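Local coordinates for protein 2,4-dihydroxyhept-2-ene-1,7-dioic acid aldolase (PDB 6BDE) that binds heme and probably serves as a heme-based nitric oxide/oxygen (H-NOX) gas sensor in signalling, at residues A[71-74]-A[75-78]; A[147-150]-A[151-154]. The protein carries 1 engineered substitution. All coordinates share one frame; numbering follows the deposited sequence.

Interaction 1: A[71-74]-A[75-78]. Engineered in segment 71-74: G71 (natural residue Ala). With HEM (protoporphyrin IX containing Fe), chain B.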
ATOM      1  N   GLY A  71       2.892  -1.176   3.633  1.00 37.07           N
ATOM      2  CA  GLY A  71       1.588  -0.545   3.500  1.00 26.22           C
ATOM      3  C   GLY A  71       1.033  -0.067   4.828  1.00 34.23           C
ATOM      4  O   GLY A  71       0.416   0.999   4.908  1.00 33.78           O
ATOM      5  N   GLU A  72       1.245  -0.846   5.890  1.00 30.92           N
ATOM      6  CA  GLU A  72       0.828  -0.404   7.216  1.00 32.09           C
ATOM      7  C   GLU A  72       1.632   0.809   7.665  1.00 39.42           C
ATOM      8  O   GLU A  72       1.083   1.730   8.282  1.00 40.39           O
ATOM      9  CB  GLU A  72       0.967  -1.549   8.219  1.00 33.02           C
ATOM     10  CG  GLU A  72       0.058  -2.731   7.932  1.00 32.05           C
ATOM     11  CD  GLU A  72      -0.049  -3.690   9.100  1.00 39.57           C
ATOM     12  OE1 GLU A  72       0.842  -3.670   9.976  1.00 38.63           O
ATOM     13  OE2 GLU A  72      -1.028  -4.465   9.143  1.00 35.83           O
ATOM     14  N   HIS A  73       2.931   0.833   7.355  1.00 35.91           N
ATOM     15  CA  HIS A  73       3.755   1.978   7.727  1.00 41.71           C
ATOM     16  C   HIS A  73       3.370   3.219   6.934  1.00 37.88           C
ATOM     17  O   HIS A  73       3.413   4.337   7.462  1.00 46.21           O
ATOM     18  CB  HIS A  73       5.235   1.653   7.520  1.00 49.31           C
ATOM     19  CG  HIS A  73       6.127   2.855   7.557  1.00 58.29           C
ATOM     20  ND1 HIS A  73       6.414   3.533   8.722  1.00 58.36           N
ATOM     21  CD2 HIS A  73       6.790   3.504   6.571  1.00 59.26           C
ATOM     22  CE1 HIS A  73       7.218   4.546   8.453  1.00 58.77           C
ATOM     23  NE2 HIS A  73       7.461   4.551   7.155  1.00 64.13           N
ATOM     24  N   PHE A  74       2.992   3.048   5.665  1.00 36.88           N
ATOM     25  CA  PHE A  74       2.662   4.200   4.834  1.00 37.64           C
ATOM     26  C   PHE A  74       1.382   4.893   5.279  1.00 39.00           C
ATOM     27  O   PHE A  74       1.191   6.071   4.961  1.00 43.60           O
ATOM     28  CB  PHE A  74       2.544   3.787   3.366  1.00 33.93           C
ATOM     29  CG  PHE A  74       2.585   4.946   2.411  1.00 37.04           C
ATOM     30  CD1 PHE A  74       3.779   5.596   2.138  1.00 35.88           C
ATOM     31  CD2 PHE A  74       1.429   5.396   1.795  1.00 41.68           C
ATOM     32  CE1 PHE A  74       3.819   6.667   1.266  1.00 41.60           C
ATOM     33  CE2 PHE A  74       1.463   6.466   0.919  1.00 45.13           C
ATOM     34  CZ  PHE A  74       2.659   7.102   0.655  1.00 43.07           C
ATOM     35  N   PHE A  75       0.503   4.195   6.003  1.00 40.26           N
ATOM     36  CA  PHE A  75      -0.692   4.852   6.523  1.00 38.93           C
ATOM     37  C   PHE A  75      -0.325   5.947   7.514  1.00 40.38           C
ATOM     38  O   PHE A  75      -0.983   6.993   7.567  1.00 42.94           O
ATOM     39  CB  PHE A  75      -1.619   3.827   7.174  1.00 40.37           C
ATOM     40  CG  PHE A  75      -2.981   4.371   7.510  1.00 38.85           C
ATOM     41  CD1 PHE A  75      -4.023   4.273   6.604  1.00 44.49           C
ATOM     42  CD2 PHE A  75      -3.217   4.981   8.732  1.00 44.90           C
ATOM     43  CE1 PHE A  75      -5.276   4.773   6.910  1.00 39.72           C
ATOM     44  CE2 PHE A  75      -4.466   5.484   9.043  1.00 45.32           C
ATOM     45  CZ  PHE A  75      -5.497   5.379   8.130  1.00 41.28           C
ATOM     46  N   SER A  76       0.725   5.727   8.310  1.00 44.32           N
ATOM     47  CA  SER A  76       1.188   6.764   9.224  1.00 40.13           C
ATOM     48  C   SER A  76       1.736   7.968   8.468  1.00 40.34           C
ATOM     49  O   SER A  76       1.617   9.102   8.944  1.00 49.65           O
ATOM     50  CB  SER A  76       2.248   6.200  10.170  1.00 44.62           C
ATOM     51  OG  SER A  76       3.455   5.928   9.480  1.00 52.04           O
ATOM     52  N   VAL A  77       2.340   7.743   7.298  1.00 45.11           N
ATOM     53  CA  VAL A  77       2.749   8.859   6.450  1.00 48.17           C
ATOM     54  C   VAL A  77       1.527   9.634   5.978  1.00 48.12           C
ATOM     55  O   VAL A  77       1.550  10.867   5.885  1.00 52.47           O
ATOM     56  CB  VAL A  77       3.588   8.350   5.262  1.00 54.50           C
ATOM     57  CG1 VAL A  77       4.097   9.518   4.429  1.00 59.74           C
ATOM     58  CG2 VAL A  77       4.743   7.491   5.755  1.00 54.23           C
ATOM     59  N   ILE A  78       0.439   8.922   5.679  1.00 46.37           N
ATOM     60  CA  ILE A  78      -0.808   9.580   5.309  1.00 44.98           C
ATOM     61  C   ILE A  78      -1.393  10.327   6.500  1.00 52.15           C
ATOM     62  O   ILE A  78      -1.907  11.444   6.361  1.00 52.70           O
ATOM     63  CB  ILE A  78      -1.799   8.545   4.750  1.00 48.26           C
ATOM     64  CG1 ILE A  78      -1.355   8.075   3.362  1.00 43.67           C
ATOM     65  CG2 ILE A  78      -3.206   9.116   4.727  1.00 54.38           C
ATOM     66  CD1 ILE A  78      -1.887   6.714   2.980  1.00 45.36           C
TER
HETATM   67  CHA HEM B 201      -0.067   4.203  -4.729  1.00 38.91           C
HETATM   68  CHB HEM B 201      -1.412   8.621  -1.873  1.00 36.41           C
HETATM   69  CHC HEM B 201      -5.453   5.809   0.606  1.00 37.90           C
HETATM   70  CHD HEM B 201      -3.946   1.308  -2.076  1.00 31.59           C
HETATM   71  C1A HEM B 201      -0.402   5.642  -3.879  1.00 35.01           C
HETATM   72  C2A HEM B 201       0.675   6.537  -4.082  1.00 39.84           C
HETATM   73  C3A HEM B 201       0.337   7.621  -3.379  1.00 38.67           C
HETATM   74  C4A HEM B 201      -0.907   7.296  -2.803  1.00 36.53           C
HETATM   75  CMA HEM B 201       1.122   8.924  -3.238  1.00 39.23           C
HETATM   76  CAA HEM B 201       1.925   6.329  -4.937  1.00 32.68           C
HETATM   77  CBA HEM B 201       1.607   6.801  -6.359  1.00 36.99           C
HETATM   78  CGA HEM B 201       2.845   6.756  -7.251  1.00 38.82           C
HETATM   79  O1A HEM B 201       2.815   7.291  -8.391  1.00 40.13           O
HETATM   80  O2A HEM B 201       3.895   6.188  -6.852  1.00 40.66           O
HETATM   81  C1B HEM B 201      -2.645   8.001  -0.959  1.00 36.52           C
HETATM   82  C2B HEM B 201      -3.166   8.818   0.239  1.00 36.40           C
HETATM   83  C3B HEM B 201      -4.202   8.036   0.829  1.00 39.00           C
HETATM   84  C4B HEM B 201      -4.274   6.800  -0.018  1.00 35.51           C
HETATM   85  CMB HEM B 201      -2.673  10.194   0.689  1.00 46.72           C
HETATM   86  CAB HEM B 201      -5.070   8.370   2.038  1.00 38.06           C
HETATM   87  CBB HEM B 201      -5.792   9.471   2.062  1.00 53.14           C
HETATM   88  C1C HEM B 201      -5.080   4.308  -0.129  1.00 34.91           C
HETATM   89  C2C HEM B 201      -5.724   3.250   0.549  1.00 32.73           C
HETATM   90  C3C HEM B 201      -5.348   2.145  -0.117  1.00 33.14           C
HETATM   91  C4C HEM B 201      -4.513   2.614  -1.149  1.00 31.83           C
HETATM   92  CMC HEM B 201      -6.644   3.341   1.764  1.00 35.05           C
HETATM   93  CAC HEM B 201      -5.749   0.701   0.169  1.00 43.12           C
HETATM   94  CBC HEM B 201      -6.658   0.117  -0.581  1.00 46.74           C
HETATM   95  C1D HEM B 201      -2.700   2.007  -2.949  1.00 30.76           C
HETATM   96  C2D HEM B 201      -1.862   0.916  -3.573  1.00 29.79           C
HETATM   97  C3D HEM B 201      -0.837   1.604  -4.277  1.00 27.82           C
HETATM   98  C4D HEM B 201      -1.093   3.110  -4.046  1.00 30.76           C
HETATM   99  CMD HEM B 201      -2.071  -0.594  -3.491  1.00 30.63           C
HETATM  100  CAD HEM B 201       0.287   0.972  -5.098  1.00 30.61           C
HETATM  101  CBD HEM B 201       0.183   1.367  -6.567  1.00 32.71           C
HETATM  102  CGD HEM B 201      -0.535   0.260  -7.330  1.00 32.24           C
HETATM  103  O1D HEM B 201      -1.135  -0.646  -6.695  1.00 30.69           O
HETATM  104  O2D HEM B 201      -0.528   0.262  -8.589  1.00 30.75           O
HETATM  105  NA  HEM B 201      -1.435   6.012  -3.011  1.00 35.39           N
HETATM  106  NB  HEM B 201      -3.299   6.615  -1.125  1.00 37.45           N
HETATM  107  NC  HEM B 201      -4.229   3.987  -1.193  1.00 33.52           N
HETATM  108  ND  HEM B 201      -2.276   3.425  -3.106  1.00 32.89           N
HETATM  109 FE   HEM B 201      -3.176   5.126  -2.485  1.00 33.46          FE

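Interaction 2: A[147-150]-A[151-154]. With HEM (protoporphyrin IX containing Fe), chain B.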
ATOM      1  N   MET A 147      -5.366  -0.925   4.165  1.00 30.72           N
ATOM      2  CA  MET A 147      -6.711  -1.261   4.621  1.00 27.18           C
ATOM      3  C   MET A 147      -6.709  -1.681   6.085  1.00 27.10           C
ATOM      4  O   MET A 147      -7.614  -1.312   6.843  1.00 32.20           O
ATOM      5  CB  MET A 147      -7.303  -2.369   3.753  1.00 30.40           C
ATOM      6  CG  MET A 147      -7.641  -1.962   2.327  1.00 29.00           C
ATOM      7  SD  MET A 147      -8.358  -3.351   1.430  1.00 32.74           S
ATOM      8  CE  MET A 147      -8.565  -2.657  -0.206  1.00 27.67           C
ATOM      9  N   ASN A 148      -5.705  -2.463   6.497  1.00 29.71           N
ATOM     10  CA  ASN A 148      -5.596  -2.871   7.895  1.00 33.25           C
ATOM     11  C   ASN A 148      -5.564  -1.661   8.819  1.00 36.56           C
ATOM     12  O   ASN A 148      -6.273  -1.615   9.832  1.00 36.09           O
ATOM     13  CB  ASN A 148      -4.342  -3.723   8.100  1.00 30.68           C
ATOM     14  CG  ASN A 148      -4.489  -5.128   7.553  1.00 32.82           C
ATOM     15  OD1 ASN A 148      -5.584  -5.558   7.191  1.00 36.30           O
ATOM     16  ND2 ASN A 148      -3.379  -5.856   7.494  1.00 32.88           N
ATOM     17  N   LYS A 149      -4.743  -0.666   8.481  1.00 31.34           N
ATOM     18  CA  LYS A 149      -4.610   0.519   9.316  1.00 34.87           C
ATOM     19  C   LYS A 149      -5.784   1.475   9.172  1.00 36.50           C
ATOM     20  O   LYS A 149      -6.005   2.300  10.067  1.00 36.75           O
ATOM     21  CB  LYS A 149      -3.303   1.243   8.993  1.00 35.34           C
ATOM     22  CG  LYS A 149      -2.064   0.504   9.467  1.00 33.89           C
ATOM     23  CD  LYS A 149      -2.064   0.365  10.981  1.00 36.37           C
ATOM     24  CE  LYS A 149      -0.871  -0.440  11.464  1.00 34.97           C
ATOM     25  NZ  LYS A 149      -0.804  -0.490  12.952  1.00 38.87           N
ATOM     26  N   THR A 150      -6.535   1.391   8.072  1.00 35.28           N
ATOM     27  CA  THR A 150      -7.764   2.170   7.956  1.00 36.30           C
ATOM     28  C   THR A 150      -8.773   1.739   9.012  1.00 38.60           C
ATOM     29  O   THR A 150      -9.397   2.577   9.675  1.00 39.65           O
ATOM     30  CB  THR A 150      -8.355   2.016   6.553  1.00 31.73           C
ATOM     31  OG1 THR A 150      -7.443   2.553   5.588  1.00 32.57           O
ATOM     32  CG2 THR A 150      -9.688   2.748   6.449  1.00 39.34           C
ATOM     33  N   PHE A 151      -8.936   0.427   9.190  1.00 36.03           N
ATOM     34  CA  PHE A 151      -9.835  -0.072  10.226  1.00 35.52           C
ATOM     35  C   PHE A 151      -9.294   0.231  11.617  1.00 36.14           C
ATOM     36  O   PHE A 151     -10.062   0.567  12.526  1.00 40.02           O
ATOM     37  CB  PHE A 151     -10.059  -1.572  10.045  1.00 36.67           C
ATOM     38  CG  PHE A 151     -11.042  -1.904   8.962  1.00 36.55           C
ATOM     39  CD1 PHE A 151     -12.398  -1.955   9.237  1.00 39.52           C
ATOM     40  CD2 PHE A 151     -10.615  -2.150   7.668  1.00 33.41           C
ATOM     41  CE1 PHE A 151     -13.309  -2.250   8.244  1.00 47.02           C
ATOM     42  CE2 PHE A 151     -11.523  -2.446   6.670  1.00 37.51           C
ATOM     43  CZ  PHE A 151     -12.872  -2.495   6.960  1.00 38.87           C
ATOM     44  N   GLU A 152      -7.975   0.125  11.799  1.00 35.73           N
ATOM     45  CA  GLU A 152      -7.377   0.444  13.090  1.00 38.45           C
ATOM     46  C   GLU A 152      -7.547   1.919  13.427  1.00 37.71           C
ATOM     47  O   GLU A 152      -7.730   2.281  14.596  1.00 42.09           O
ATOM     48  CB  GLU A 152      -5.896   0.063  13.093  1.00 36.66           C
ATOM     49  CG  GLU A 152      -5.185   0.372  14.403  1.00 42.70           C
ATOM     50  CD  GLU A 152      -3.927  -0.449  14.598  1.00 52.50           C
ATOM     51  OE1 GLU A 152      -3.174  -0.164  15.554  1.00 52.15           O
ATOM     52  OE2 GLU A 152      -3.688  -1.375  13.794  1.00 48.41           O
ATOM     53  N   HIS A 153      -7.490   2.787  12.412  1.00 42.39           N
ATOM     54  CA  HIS A 153      -7.655   4.218  12.647  1.00 41.90           C
ATOM     55  C   HIS A 153      -9.034   4.530  13.218  1.00 44.75           C
ATOM     56  O   HIS A 153      -9.177   5.424  14.061  1.00 48.58           O
ATOM     57  CB  HIS A 153      -7.424   4.993  11.349  1.00 47.45           C
ATOM     58  CG  HIS A 153      -7.637   6.468  11.482  1.00 50.47           C
ATOM     59  ND1 HIS A 153      -8.704   7.121  10.903  1.00 56.09           N
ATOM     60  CD2 HIS A 153      -6.922   7.418  12.129  1.00 54.53           C
ATOM     61  CE1 HIS A 153      -8.638   8.408  11.189  1.00 54.74           C
ATOM     62  NE2 HIS A 153      -7.564   8.616  11.931  1.00 60.26           N
ATOM     63  N   PHE A 154     -10.059   3.802  12.776  1.00 44.17           N
ATOM     64  CA  PHE A 154     -11.419   3.987  13.261  1.00 44.40           C
ATOM     65  C   PHE A 154     -11.763   3.051  14.415  1.00 52.46           C
ATOM     66  O   PHE A 154     -12.948   2.798  14.663  1.00 52.53           O
ATOM     67  CB  PHE A 154     -12.415   3.804  12.114  1.00 49.12           C
ATOM     68  CG  PHE A 154     -12.337   4.881  11.069  1.00 46.43           C
ATOM     69  CD1 PHE A 154     -11.869   4.601   9.796  1.00 40.97           C
ATOM     70  CD2 PHE A 154     -12.727   6.177  11.362  1.00 51.92           C
ATOM     71  CE1 PHE A 154     -11.795   5.592   8.833  1.00 46.44           C
ATOM     72  CE2 PHE A 154     -12.656   7.172  10.405  1.00 51.78           C
ATOM     73  CZ  PHE A 154     -12.189   6.879   9.140  1.00 48.49           C
TER
HETATM   74  CHA HEM B 201      -0.067   4.203  -4.729  1.00 38.91           C
HETATM   75  CHB HEM B 201      -1.412   8.621  -1.873  1.00 36.41           C
HETATM   76  CHC HEM B 201      -5.453   5.809   0.606  1.00 37.90           C
HETATM   77  CHD HEM B 201      -3.946   1.308  -2.076  1.00 31.59           C
HETATM   78  C1A HEM B 201      -0.402   5.642  -3.879  1.00 35.01           C
HETATM   79  C2A HEM B 201       0.675   6.537  -4.082  1.00 39.84           C
HETATM   80  C3A HEM B 201       0.337   7.621  -3.379  1.00 38.67           C
HETATM   81  C4A HEM B 201      -0.907   7.296  -2.803  1.00 36.53           C
HETATM   82  CMA HEM B 201       1.122   8.924  -3.238  1.00 39.23           C
HETATM   83  CAA HEM B 201       1.925   6.329  -4.937  1.00 32.68           C
HETATM   84  CBA HEM B 201       1.607   6.801  -6.359  1.00 36.99           C
HETATM   85  CGA HEM B 201       2.845   6.756  -7.251  1.00 38.82           C
HETATM   86  O1A HEM B 201       2.815   7.291  -8.391  1.00 40.13           O
HETATM   87  O2A HEM B 201       3.895   6.188  -6.852  1.00 40.66           O
HETATM   88  C1B HEM B 201      -2.645   8.001  -0.959  1.00 36.52           C
HETATM   89  C2B HEM B 201      -3.166   8.818   0.239  1.00 36.40           C
HETATM   90  C3B HEM B 201      -4.202   8.036   0.829  1.00 39.00           C
HETATM   91  C4B HEM B 201      -4.274   6.800  -0.018  1.00 35.51           C
HETATM   92  CMB HEM B 201      -2.673  10.194   0.689  1.00 46.72           C
HETATM   93  CAB HEM B 201      -5.070   8.370   2.038  1.00 38.06           C
HETATM   94  CBB HEM B 201      -5.792   9.471   2.062  1.00 53.14           C
HETATM   95  C1C HEM B 201      -5.080   4.308  -0.129  1.00 34.91           C
HETATM   96  C2C HEM B 201      -5.724   3.250   0.549  1.00 32.73           C
HETATM   97  C3C HEM B 201      -5.348   2.145  -0.117  1.00 33.14           C
HETATM   98  C4C HEM B 201      -4.513   2.614  -1.149  1.00 31.83           C
HETATM   99  CMC HEM B 201      -6.644   3.341   1.764  1.00 35.05           C
HETATM  100  CAC HEM B 201      -5.749   0.701   0.169  1.00 43.12           C
HETATM  101  CBC HEM B 201      -6.658   0.117  -0.581  1.00 46.74           C
HETATM  102  C1D HEM B 201      -2.700   2.007  -2.949  1.00 30.76           C
HETATM  103  C2D HEM B 201      -1.862   0.916  -3.573  1.00 29.79           C
HETATM  104  C3D HEM B 201      -0.837   1.604  -4.277  1.00 27.82           C
HETATM  105  C4D HEM B 201      -1.093   3.110  -4.046  1.00 30.76           C
HETATM  106  CMD HEM B 201      -2.071  -0.594  -3.491  1.00 30.63           C
HETATM  107  CAD HEM B 201       0.287   0.972  -5.098  1.00 30.61           C
HETATM  108  CBD HEM B 201       0.183   1.367  -6.567  1.00 32.71           C
HETATM  109  CGD HEM B 201      -0.535   0.260  -7.330  1.00 32.24           C
HETATM  110  O1D HEM B 201      -1.135  -0.646  -6.695  1.00 30.69           O
HETATM  111  O2D HEM B 201      -0.528   0.262  -8.589  1.00 30.75           O
HETATM  112  NA  HEM B 201      -1.435   6.012  -3.011  1.00 35.39           N
HETATM  113  NB  HEM B 201      -3.299   6.615  -1.125  1.00 37.45           N
HETATM  114  NC  HEM B 201      -4.229   3.987  -1.193  1.00 33.52           N
HETATM  115  ND  HEM B 201      -2.276   3.425  -3.106  1.00 32.89           N
HETATM  116 FE   HEM B 201      -3.176   5.126  -2.485  1.00 33.46          FE

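Interaction 1: A[71-74]-A[75-78]
From F74 O to I78 N the backbone makes a regular i to i+4 helical bond of 3.0 Å, whereas F75 N makes only weak bonds to the carbonyl oxygens of G71 and E72, all within helix 63-81. G71 is an engineered residue, alanine in the natural protein. S76 turns its hydroxyl back along the helix and donates OG to H73 O at 2.6 Å; a chi1 of 70° sets OG between its own N and carbonyl carbon, within range of H73 O, which it meets in the plane of the H73 carbonyl at a C=O...OG angle of 154°. H73 O also takes a weak bond from S76 N. The F74 ring meets two aliphatic neighbours: V77 CB sits over one face, offset toward the rim, while the I78 and F74 side chains cross at about a right angle, I78 CD1 lying 3.8 Å from F74 CD2. I78 goes on to the porphyrin, its CG2 3.4 Å from HEM CAB. The chemistry thus divides: the backbone takes up the S76 hydroxyl, F74 and V77 touch I5 and E8 of helix 3-17, and I78 carries the apolar side to the heme, its CD1 over the face of the pyrrole that holds C3B.

Interaction 2: A[147-150]-A[151-154]
K149 and E152 form a salt bridge one turn apart on helix 140-153, the helix of this H-NOX fold that runs between helix 63-81 and the antiparallel sheet. The two side chains lie alongside each other and point the same way; K149 NZ donates to E152 OE2 at 3.1 Å, approaching from well above the carboxylate plane, 53° out of it. The lysine chain bends at chi2 (-62°), which brings CD beside the carboxylate, while the E152 chain is extended beyond CG. Were K149 an alanine, the E152 carboxylate would probably lose this cationic mate, and E72 the contact of the lysine CG, though CB would still lie against F75. Beneath the pair run the helical backbone bonds, F151 N to M147 O, E152 N to N148 O and H153 N to K149 O, the last at 2.8 Å. A weak one from F154 N to T150 O follows where the helix ends, F154 being the first residue to leave helical angles. T150 OG1 bonds back to L146 O, a turn earlier, and stands 4.0 Å from HEM CMC. M147, extended beyond CG, sends its methyl CE to 3.4 Å from HEM CBC, and the same side chain rests on F174 and I176 of strand 171-178. F151 packs among P92, I93 and L96 of helix 92-96 and I176 and K178 of the sheet, and M147 O meets the edge of its ring near the plane, 3.2 Å from CD2. At the C-terminal end H153 ND1 lies above the centre of the F154 ring, 3.8 Å from its plane, and T150 O comes within 3.2 Å of F154 CD1.

How the interactions relate
Interaction 1 comes first along the chain, on helix 63-81, and interaction 2 follows on helix 140-153, near its C-terminal end; their centres lie 10 Å apart and both belong to the heme-binding H-NOX fold. The two helices pack directly: E72 OE2 probably bonds to N148 ND2 at 3.2 Å, F75 CG rests on K149 CB at 3.5 Å, and F75 CE1 is 3.4 Å from T150 OG1. Each also reaches the heme periphery, I78 from 75-78 and M147 and T150 from 147-150, so together they wall part of the pocket that holds the heme iron bound to H104. Interaction 2 additionally joins this wall to the sheet.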